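Local coordinates for thioredoxin domain-containing protein (Sinorhizobium meliloti, PDB 3U5R) that is of unknown function but belongs to the AhpC/TSA family with a thioredoxin-like fold, consistent with an antioxidant or other oxidoreductase activity, at residues Lys26-Leu34 / Tyr139-Phe147; Leu156-Asp164 / Thr174-Val185. One frame throughout, in Å; residues are numbered along the deposited sequence.

Contact 1: Lys26-Leu34 / Tyr139-Phe147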
loop_
_atom_site.group_PDB
_atom_site.type_symbol
_atom_site.label_atom_id
_atom_site.label_comp_id
_atom_site.label_asym_id
_atom_site.label_seq_id
_atom_site.Cartn_x
_atom_site.Cartn_y
_atom_site.Cartn_z
ATOM N N LYS A 26 1.526 -10.051 14.657
ATOM C CA LYS A 26 2.418 -10.094 13.430
ATOM C C LYS A 26 1.986 -11.215 12.478
ATOM O O LYS A 26 1.813 -12.339 12.967
ATOM C CB LYS A 26 3.845 -10.458 13.801
ATOM C CG LYS A 26 4.694 -9.357 14.419
ATOM C CD LYS A 26 6.192 -9.647 14.132
ATOM C CE LYS A 26 6.805 -10.646 15.122
ATOM N NZ LYS A 26 7.177 -9.934 16.410
ATOM N N THR A 27 1.846 -10.937 11.165
ATOM C CA THR A 27 1.610 -11.977 10.128
ATOM C C THR A 27 2.260 -11.557 8.835
ATOM O O THR A 27 2.581 -10.369 8.646
ATOM C CB THR A 27 0.141 -12.158 9.641
ATOM O OG1 THR A 27 -0.732 -11.188 10.201
ATOM C CG2 THR A 27 -0.378 -13.640 9.738
ATOM N N GLN A 28 2.430 -12.547 7.960
ATOM C CA GLN A 28 2.892 -12.367 6.595
ATOM C C GLN A 28 1.723 -12.059 5.692
ATOM O O GLN A 28 0.606 -12.512 5.940
ATOM C CB GLN A 28 3.512 -13.656 6.024
ATOM C CG GLN A 28 4.612 -14.275 6.811
ATOM C CD GLN A 28 5.440 -15.270 5.960
ATOM O OE1 GLN A 28 4.905 -15.943 5.060
ATOM N NE2 GLN A 28 6.750 -15.335 6.229
ATOM N N SER A 29 2.003 -11.388 4.586
ATOM C CA SER A 29 0.978 -11.167 3.571
ATOM C C SER A 29 0.546 -12.566 3.058
ATOM O O SER A 29 1.310 -13.549 3.207
ATOM C CB SER A 29 1.515 -10.311 2.444
ATOM O OG SER A 29 2.788 -10.775 2.019
ATOM N N ASN A 30 -0.664 -12.641 2.518
ATOM C CA ASN A 30 -1.156 -13.839 1.835
ATOM C C ASN A 30 -0.452 -14.175 0.520
ATOM O O ASN A 30 0.132 -13.289 -0.113
ATOM C CB ASN A 30 -2.658 -13.715 1.586
ATOM C CG ASN A 30 -3.488 -13.772 2.892
ATOM O OD1 ASN A 30 -3.144 -14.515 3.827
ATOM N ND2 ASN A 30 -4.614 -13.040 2.929
ATOM N N SER A 31 -0.526 -15.456 0.096
ATOM C CA SER A 31 -0.122 -15.884 -1.269
ATOM C C SER A 31 -1.244 -15.620 -2.220
ATOM O O SER A 31 -2.208 -16.384 -2.323
ATOM C CB SER A 31 0.159 -17.366 -1.362
ATOM O OG SER A 31 1.047 -17.679 -0.317
ATOM N N ILE A 32 -1.125 -14.537 -2.925
ATOM C CA ILE A 32 -2.166 -14.141 -3.829
ATOM C C ILE A 32 -1.590 -14.449 -5.177
ATOM O O ILE A 32 -0.418 -14.129 -5.468
ATOM C CB ILE A 32 -2.444 -12.619 -3.712
ATOM C CG1 ILE A 32 -2.780 -12.229 -2.248
ATOM C CG2 ILE A 32 -3.522 -12.202 -4.713
ATOM C CD1 ILE A 32 -4.256 -12.464 -1.848
ATOM N N THR A 33 -2.401 -15.027 -6.035
ATOM C CA THR A 33 -1.905 -15.467 -7.313
ATOM C C THR A 33 -1.559 -14.284 -8.206
ATOM O O THR A 33 -2.402 -13.415 -8.393
ATOM C CB THR A 33 -2.989 -16.390 -7.958
ATOM O OG1 THR A 33 -3.060 -17.527 -7.079
ATOM C CG2 THR A 33 -2.520 -16.842 -9.349
ATOM N N LEU A 34 -0.351 -14.261 -8.779
ATOM C CA LEU A 34 -0.049 -13.203 -9.748
ATOM C C LEU A 34 -1.020 -13.220 -10.948
ATOM O O LEU A 34 -1.404 -14.324 -11.422
ATOM C CB LEU A 34 1.418 -13.281 -10.244
ATOM C CG LEU A 34 2.477 -13.063 -9.154
ATOM C CD1 LEU A 34 3.930 -13.163 -9.775
ATOM C CD2 LEU A 34 2.223 -11.676 -8.444
ATOM N N TYR A 139 -9.097 -7.394 -1.670
ATOM C CA TYR A 139 -7.693 -7.515 -2.141
ATOM C C TYR A 139 -7.017 -8.709 -1.506
ATOM O O TYR A 139 -6.021 -9.223 -2.054
ATOM C CB TYR A 139 -6.894 -6.198 -1.822
ATOM C CG TYR A 139 -7.050 -5.177 -2.929
ATOM C CD1 TYR A 139 -8.231 -4.522 -3.103
ATOM C CD2 TYR A 139 -6.051 -4.963 -3.867
ATOM C CE1 TYR A 139 -8.422 -3.636 -4.113
ATOM C CE2 TYR A 139 -6.256 -4.043 -4.922
ATOM C CZ TYR A 139 -7.417 -3.413 -5.024
ATOM O OH TYR A 139 -7.633 -2.548 -6.063
ATOM N N GLY A 140 -7.605 -9.180 -0.397
ATOM C CA GLY A 140 -7.008 -10.226 0.419
ATOM C C GLY A 140 -5.745 -9.725 1.136
ATOM O O GLY A 140 -4.773 -10.489 1.268
ATOM N N ALA A 141 -5.771 -8.461 1.596
ATOM C CA ALA A 141 -4.781 -7.939 2.533
ATOM C C ALA A 141 -4.863 -8.631 3.891
ATOM O O ALA A 141 -5.969 -8.924 4.409
ATOM C CB ALA A 141 -4.946 -6.375 2.708
ATOM N N ALA A 142 -3.697 -8.895 4.476
ATOM C CA ALA A 142 -3.628 -9.575 5.775
ATOM C C ALA A 142 -2.874 -8.766 6.849
ATOM O O ALA A 142 -3.119 -8.939 8.013
ATOM C CB ALA A 142 -2.951 -10.943 5.647
ATOM N N CYS A 143 -1.951 -7.890 6.440
ATOM C CA CYS A 143 -1.126 -7.168 7.416
ATOM C C CYS A 143 -0.789 -5.763 6.906
ATOM O O CYS A 143 -1.105 -5.382 5.738
ATOM C CB CYS A 143 0.175 -7.963 7.594
ATOM S SG CYS A 143 1.150 -8.108 6.060
ATOM N N THR A 144 -0.141 -4.965 7.746
ATOM C CA THR A 144 0.289 -3.627 7.299
ATOM C C THR A 144 1.791 -3.646 7.505
ATOM O O THR A 144 2.232 -3.968 8.609
ATOM C CB THR A 144 -0.375 -2.501 8.155
ATOM O OG1 THR A 144 -0.012 -2.709 9.525
ATOM C CG2 THR A 144 -1.972 -2.517 7.999
ATOM N N PRO A 145 2.590 -3.265 6.495
ATOM C CA PRO A 145 2.169 -2.821 5.191
ATOM C C PRO A 145 1.959 -4.033 4.294
ATOM O O PRO A 145 2.678 -5.037 4.439
ATOM C CB PRO A 145 3.377 -2.089 4.679
ATOM C CG PRO A 145 4.592 -2.862 5.293
ATOM C CD PRO A 145 4.063 -3.349 6.624
ATOM N N ASP A 146 1.011 -3.942 3.354
ATOM C CA ASP A 146 0.789 -5.023 2.355
ATOM C C ASP A 146 0.743 -4.359 0.987
ATOM O O ASP A 146 -0.127 -3.509 0.755
ATOM C CB ASP A 146 -0.564 -5.722 2.645
ATOM C CG ASP A 146 -0.566 -7.187 2.219
ATOM O OD1 ASP A 146 0.269 -7.557 1.358
ATOM O OD2 ASP A 146 -1.369 -7.949 2.788
ATOM N N PHE A 147 1.726 -4.628 0.132
ATOM C CA PHE A 147 1.841 -3.923 -1.139
ATOM C C PHE A 147 1.404 -4.758 -2.335
ATOM O O PHE A 147 1.885 -5.892 -2.507
ATOM C CB PHE A 147 3.317 -3.557 -1.376
ATOM C CG PHE A 147 3.894 -2.625 -0.315
ATOM C CD1 PHE A 147 3.656 -1.247 -0.399
ATOM C CD2 PHE A 147 4.716 -3.117 0.725
ATOM C CE1 PHE A 147 4.199 -0.364 0.558
ATOM C CE2 PHE A 147 5.262 -2.223 1.688
ATOM C CZ PHE A 147 4.982 -0.844 1.598
HETATM O O HOH W 1 -1.914 -10.398 1.715
#
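Ser29 and Ala142 bring the two chains closest, with their CA atoms 5.3 Å apart, where 26-34 runs past the end of helix 134-139 and the short strand 143-144 without pairing with either. The polar link is made by Asn30. Its CG sits beside its own backbone N (chi1 -69°), which carries the amide across to the loop at Gly140, and ND2 donates to Gly140 O at 3.0 Å. That bond is bent, 147° at the hydrogen, and reaches the oxygen from 46° above the carbonyl plane. A water stands beside it, accepting from Asn30 N at 2.7 Å and donating to both Gly140 O and Asp146 OD2. The same OD2 takes a nearly straight bond from Ala142 N, so the loop is tied to its own strand as well as to the N-terminal segment. Gly140 is the C-prime residue of the Schellman motif ending the helix; a CB there would run into Ile32 CD1, which lies 3.7 Å from Tyr139 O. Thr144 and Pro145 are joined by a cis peptide just ahead of strand 146-150, as in the cis-proline loop of thioredoxin folds, and here they pack on Cys71, Phe73 and Val74. Strands 27-28 and 143-144 are the outer members of a small antiparallel sheet, and both bond to strand 199-202. Cys143 CB rests 3.6 Å from Thr27 O, while Cys143 SG approaches Ser29 N at 3.7 Å. Asp146 OD1 comes within 3.2 Å of Ser29 CB.

Contact 2: Leu156-Asp164 / Thr174-Val185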
loop_
_atom_site.group_PDB
_atom_site.type_symbol
_atom_site.label_atom_id
_atom_site.label_comp_id
_atom_site.label_asym_id
_atom_site.label_seq_id
_atom_site.Cartn_x
_atom_site.Cartn_y
_atom_site.Cartn_z
ATOM N N LEU A 156 -2.171 -8.153 -11.263
ATOM C CA LEU A 156 -1.157 -8.123 -10.180
ATOM C C LEU A 156 0.192 -8.648 -10.650
ATOM O O LEU A 156 0.289 -9.781 -11.147
ATOM C CB LEU A 156 -1.623 -8.943 -8.979
ATOM C CG LEU A 156 -0.730 -8.978 -7.712
ATOM C CD1 LEU A 156 -0.715 -7.616 -7.001
ATOM C CD2 LEU A 156 -1.271 -10.059 -6.731
ATOM N N VAL A 157 1.245 -7.841 -10.522
ATOM C CA VAL A 157 2.573 -8.252 -10.955
ATOM C C VAL A 157 3.560 -8.357 -9.854
ATOM O O VAL A 157 4.588 -9.023 -10.023
ATOM C CB VAL A 157 3.180 -7.327 -12.027
ATOM C CG1 VAL A 157 2.438 -7.522 -13.426
ATOM C CG2 VAL A 157 3.100 -5.768 -11.608
ATOM N N TYR A 158 3.302 -7.681 -8.723
ATOM C CA TYR A 158 4.212 -7.861 -7.591
ATOM C C TYR A 158 3.396 -7.753 -6.329
ATOM O O TYR A 158 2.529 -6.877 -6.231
ATOM C CB TYR A 158 5.364 -6.803 -7.591
ATOM C CG TYR A 158 6.275 -6.877 -6.351
ATOM C CD1 TYR A 158 7.426 -7.672 -6.374
ATOM C CD2 TYR A 158 5.982 -6.181 -5.169
ATOM C CE1 TYR A 158 8.294 -7.771 -5.243
ATOM C CE2 TYR A 158 6.861 -6.252 -4.009
ATOM C CZ TYR A 158 7.982 -7.047 -4.069
ATOM O OH TYR A 158 8.811 -7.184 -3.028
ATOM N N HIS A 159 3.654 -8.667 -5.392
ATOM C CA HIS A 159 2.970 -8.714 -4.126
ATOM C C HIS A 159 4.019 -9.120 -3.113
ATOM O O HIS A 159 4.508 -10.233 -3.105
ATOM C CB HIS A 159 1.738 -9.668 -4.143
ATOM C CG HIS A 159 1.034 -9.766 -2.834
ATOM N ND1 HIS A 159 0.794 -8.660 -2.040
ATOM C CD2 HIS A 159 0.576 -10.829 -2.139
ATOM C CE1 HIS A 159 0.188 -9.036 -0.937
ATOM N NE2 HIS A 159 0.039 -10.348 -0.978
ATOM N N GLY A 160 4.448 -8.178 -2.282
ATOM C CA GLY A 160 5.444 -8.555 -1.263
ATOM C C GLY A 160 6.078 -7.329 -0.608
ATOM O O GLY A 160 5.504 -6.242 -0.595
ATOM N N GLN A 161 7.237 -7.570 -0.023
ATOM C CA GLN A 161 7.959 -6.604 0.824
ATOM C C GLN A 161 8.379 -5.351 0.048
ATOM O O GLN A 161 8.648 -5.320 -1.213
ATOM C CB GLN A 161 9.183 -7.319 1.472
ATOM C CG GLN A 161 10.375 -7.512 0.502
ATOM C CD GLN A 161 11.561 -8.238 1.196
ATOM O OE1 GLN A 161 11.438 -8.673 2.321
ATOM N NE2 GLN A 161 12.658 -8.355 0.528
ATOM N N PHE A 162 8.474 -4.260 0.772
ATOM C CA PHE A 162 9.002 -2.995 0.186
ATOM C C PHE A 162 10.496 -3.212 -0.088
ATOM O O PHE A 162 11.090 -2.775 -1.132
ATOM C CB PHE A 162 8.719 -1.899 1.250
ATOM C CG PHE A 162 9.086 -0.501 0.848
ATOM C CD1 PHE A 162 8.463 0.119 -0.236
ATOM C CD2 PHE A 162 10.012 0.234 1.619
ATOM C CE1 PHE A 162 8.799 1.458 -0.603
ATOM C CE2 PHE A 162 10.368 1.568 1.298
ATOM C CZ PHE A 162 9.740 2.212 0.185
ATOM N N ASP A 163 11.143 -3.870 0.874
ATOM C CA ASP A 163 12.557 -4.270 0.755
ATOM C C ASP A 163 12.846 -5.135 1.970
ATOM O O ASP A 163 11.910 -5.483 2.711
ATOM C CB ASP A 163 13.470 -3.026 0.792
ATOM C CG ASP A 163 13.196 -2.143 2.056
ATOM O OD1 ASP A 163 12.709 -2.687 3.112
ATOM O OD2 ASP A 163 13.470 -0.910 2.010
ATOM N N ASP A 164 14.120 -5.409 2.240
ATOM C CA ASP A 164 14.504 -6.444 3.237
ATOM C C ASP A 164 14.518 -5.845 4.681
ATOM O O ASP A 164 14.802 -6.576 5.655
ATOM C CB ASP A 164 15.943 -7.016 2.940
ATOM C CG ASP A 164 16.023 -7.985 1.709
ATOM O OD1 ASP A 164 15.066 -8.773 1.492
ATOM O OD2 ASP A 164 17.117 -8.018 0.982
ATOM N N THR A 174 15.316 1.122 1.806
ATOM C CA THR A 174 15.665 1.549 0.446
ATOM C C THR A 174 14.470 1.452 -0.482
ATOM O O THR A 174 14.456 2.079 -1.532
ATOM C CB THR A 174 16.680 0.571 -0.212
ATOM O OG1 THR A 174 16.083 -0.747 -0.269
ATOM C CG2 THR A 174 18.070 0.493 0.612
ATOM N N GLY A 175 13.499 0.601 -0.155
ATOM C CA GLY A 175 12.444 0.343 -1.126
ATOM C C GLY A 175 12.902 -0.418 -2.366
ATOM O O GLY A 175 12.160 -0.485 -3.350
ATOM N N ALA A 176 14.093 -1.018 -2.332
ATOM C CA ALA A 176 14.677 -1.575 -3.583
ATOM C C ALA A 176 13.842 -2.660 -4.282
ATOM O O ALA A 176 13.737 -2.630 -5.499
ATOM C CB ALA A 176 16.165 -2.095 -3.372
ATOM N N ASP A 177 13.223 -3.580 -3.532
ATOM C CA ASP A 177 12.354 -4.615 -4.156
ATOM C C ASP A 177 11.183 -3.989 -4.928
ATOM O O ASP A 177 10.966 -4.324 -6.116
ATOM C CB ASP A 177 11.816 -5.641 -3.121
ATOM C CG ASP A 177 12.936 -6.543 -2.501
ATOM O OD1 ASP A 177 14.075 -6.099 -2.497
ATOM O OD2 ASP A 177 12.681 -7.662 -1.947
ATOM N N LEU A 178 10.464 -3.068 -4.288
ATOM C CA LEU A 178 9.348 -2.392 -4.958
ATOM C C LEU A 178 9.810 -1.498 -6.079
ATOM O O LEU A 178 9.217 -1.487 -7.154
ATOM C CB LEU A 178 8.511 -1.556 -3.965
ATOM C CG LEU A 178 7.045 -1.759 -3.853
ATOM C CD1 LEU A 178 6.427 -0.499 -3.248
ATOM C CD2 LEU A 178 6.341 -2.265 -5.107
ATOM N N ARG A 179 10.894 -0.765 -5.854
ATOM C CA ARG A 179 11.466 0.061 -6.916
ATOM C C ARG A 179 11.812 -0.766 -8.125
ATOM O O ARG A 179 11.433 -0.418 -9.206
ATOM C CB ARG A 179 12.691 0.825 -6.427
ATOM C CG ARG A 179 12.258 1.950 -5.428
ATOM C CD ARG A 179 13.558 2.594 -4.717
ATOM N NE ARG A 179 13.223 3.769 -3.895
ATOM C CZ ARG A 179 13.041 5.002 -4.345
ATOM N NH1 ARG A 179 13.223 5.331 -5.613
ATOM N NH2 ARG A 179 12.828 5.969 -3.454
ATOM N N ALA A 180 12.538 -1.864 -7.938
ATOM C CA ALA A 180 12.867 -2.730 -9.071
ATOM C C ALA A 180 11.607 -3.205 -9.832
ATOM O O ALA A 180 11.577 -3.159 -11.068
ATOM C CB ALA A 180 13.775 -3.940 -8.612
ATOM N N ALA A 181 10.561 -3.591 -9.114
ATOM C CA ALA A 181 9.284 -4.039 -9.709
ATOM C C ALA A 181 8.597 -2.887 -10.512
ATOM O O ALA A 181 8.202 -3.060 -11.668
ATOM C CB ALA A 181 8.351 -4.564 -8.599
ATOM N N VAL A 182 8.519 -1.691 -9.923
ATOM C CA VAL A 182 7.969 -0.543 -10.643
ATOM C C VAL A 182 8.741 -0.211 -11.926
ATOM O O VAL A 182 8.119 -0.006 -12.993
ATOM C CB VAL A 182 7.865 0.716 -9.720
ATOM C CG1 VAL A 182 7.361 1.930 -10.565
ATOM C CG2 VAL A 182 6.888 0.399 -8.596
ATOM N N ASP A 183 10.091 -0.186 -11.824
ATOM C CA ASP A 183 10.958 0.080 -12.962
ATOM C C ASP A 183 10.668 -0.941 -14.106
ATOM O O ASP A 183 10.570 -0.552 -15.263
ATOM C CB ASP A 183 12.419 -0.074 -12.576
ATOM C CG ASP A 183 12.936 1.114 -11.688
ATOM O OD1 ASP A 183 12.221 2.128 -11.523
ATOM O OD2 ASP A 183 14.068 1.043 -11.182
ATOM N N ALA A 184 10.603 -2.229 -13.766
ATOM C CA ALA A 184 10.318 -3.279 -14.706
ATOM C C ALA A 184 8.954 -2.983 -15.362
ATOM O O ALA A 184 8.812 -3.055 -16.611
ATOM C CB ALA A 184 10.233 -4.631 -13.960
ATOM N N VAL A 185 7.926 -2.731 -14.560
ATOM C CA VAL A 185 6.594 -2.449 -15.154
ATOM C C VAL A 185 6.670 -1.219 -16.085
ATOM O O VAL A 185 6.132 -1.232 -17.224
ATOM C CB VAL A 185 5.449 -2.171 -14.107
ATOM C CG1 VAL A 185 4.160 -1.669 -14.825
ATOM C CG2 VAL A 185 5.170 -3.419 -13.237
HETATM O O HOH W 2 10.507 -9.258 -2.704
#
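Tyr158 meets the helix from its CB onward: CB lies 3.9 Å from Ala181 CB, and ring atom CG is nearer still to that methyl. With CG anti to the backbone N (chi1 175°), the ring runs along the helix toward Gln161 O. CD2 packs against Leu178 CD2, and OH, at the tip, lies 3.4 Å from Asp177 CB. This OH donates to Gln161 O at 2.6 Å, on a lone pair, and accepts from a water that also donates to Asp177 OD2. Strand 156-160 and helix 176-185 run antiparallel (178°), their axes 9.1 Å apart: the last strand of the thioredoxin-fold sheet, with the helix that follows laid back along it. Gln161 NE2 hydrogen-bonds to Asp177 OD2 and Asp164 OD1, both at 2.6 Å and from above the carboxylate plane; OE1 accepts from Arg166. With an alanine here the shared donor is gone, and the two carboxylates, 4.3 Å apart from Asp164 OD1 to Asp177 OD2, would probably repel each other and shift. Phe162 O accepts from Leu178 N, and its ring lays one face over Gly175 CA, a CH-pi contact 3.5 Å from the centroid. Asp163 OD2 grips Thr174 N and Gly175 N, where Gly175 holds the N-cap position.

Overall arrangement
Contact 1 and contact 2 have centres about 14 Å apart and follow one another along the chain, the first closing before the second opens. They meet at neighbouring strands of the five-stranded mixed sheet: 146-150, where contact 1 ends, and 156-160, where contact 2 begins. His159 joins them. Its CB points away from 174-185, and its ring touches contact 1, with ND1 at 3.0 Å from Phe147 O in a probable hydrogen bond, and NE2 packed 3.1 Å from Asn30 O. Ile32 packs on Leu156 and His159, while Tyr158 of the same strand faces helix 176-186.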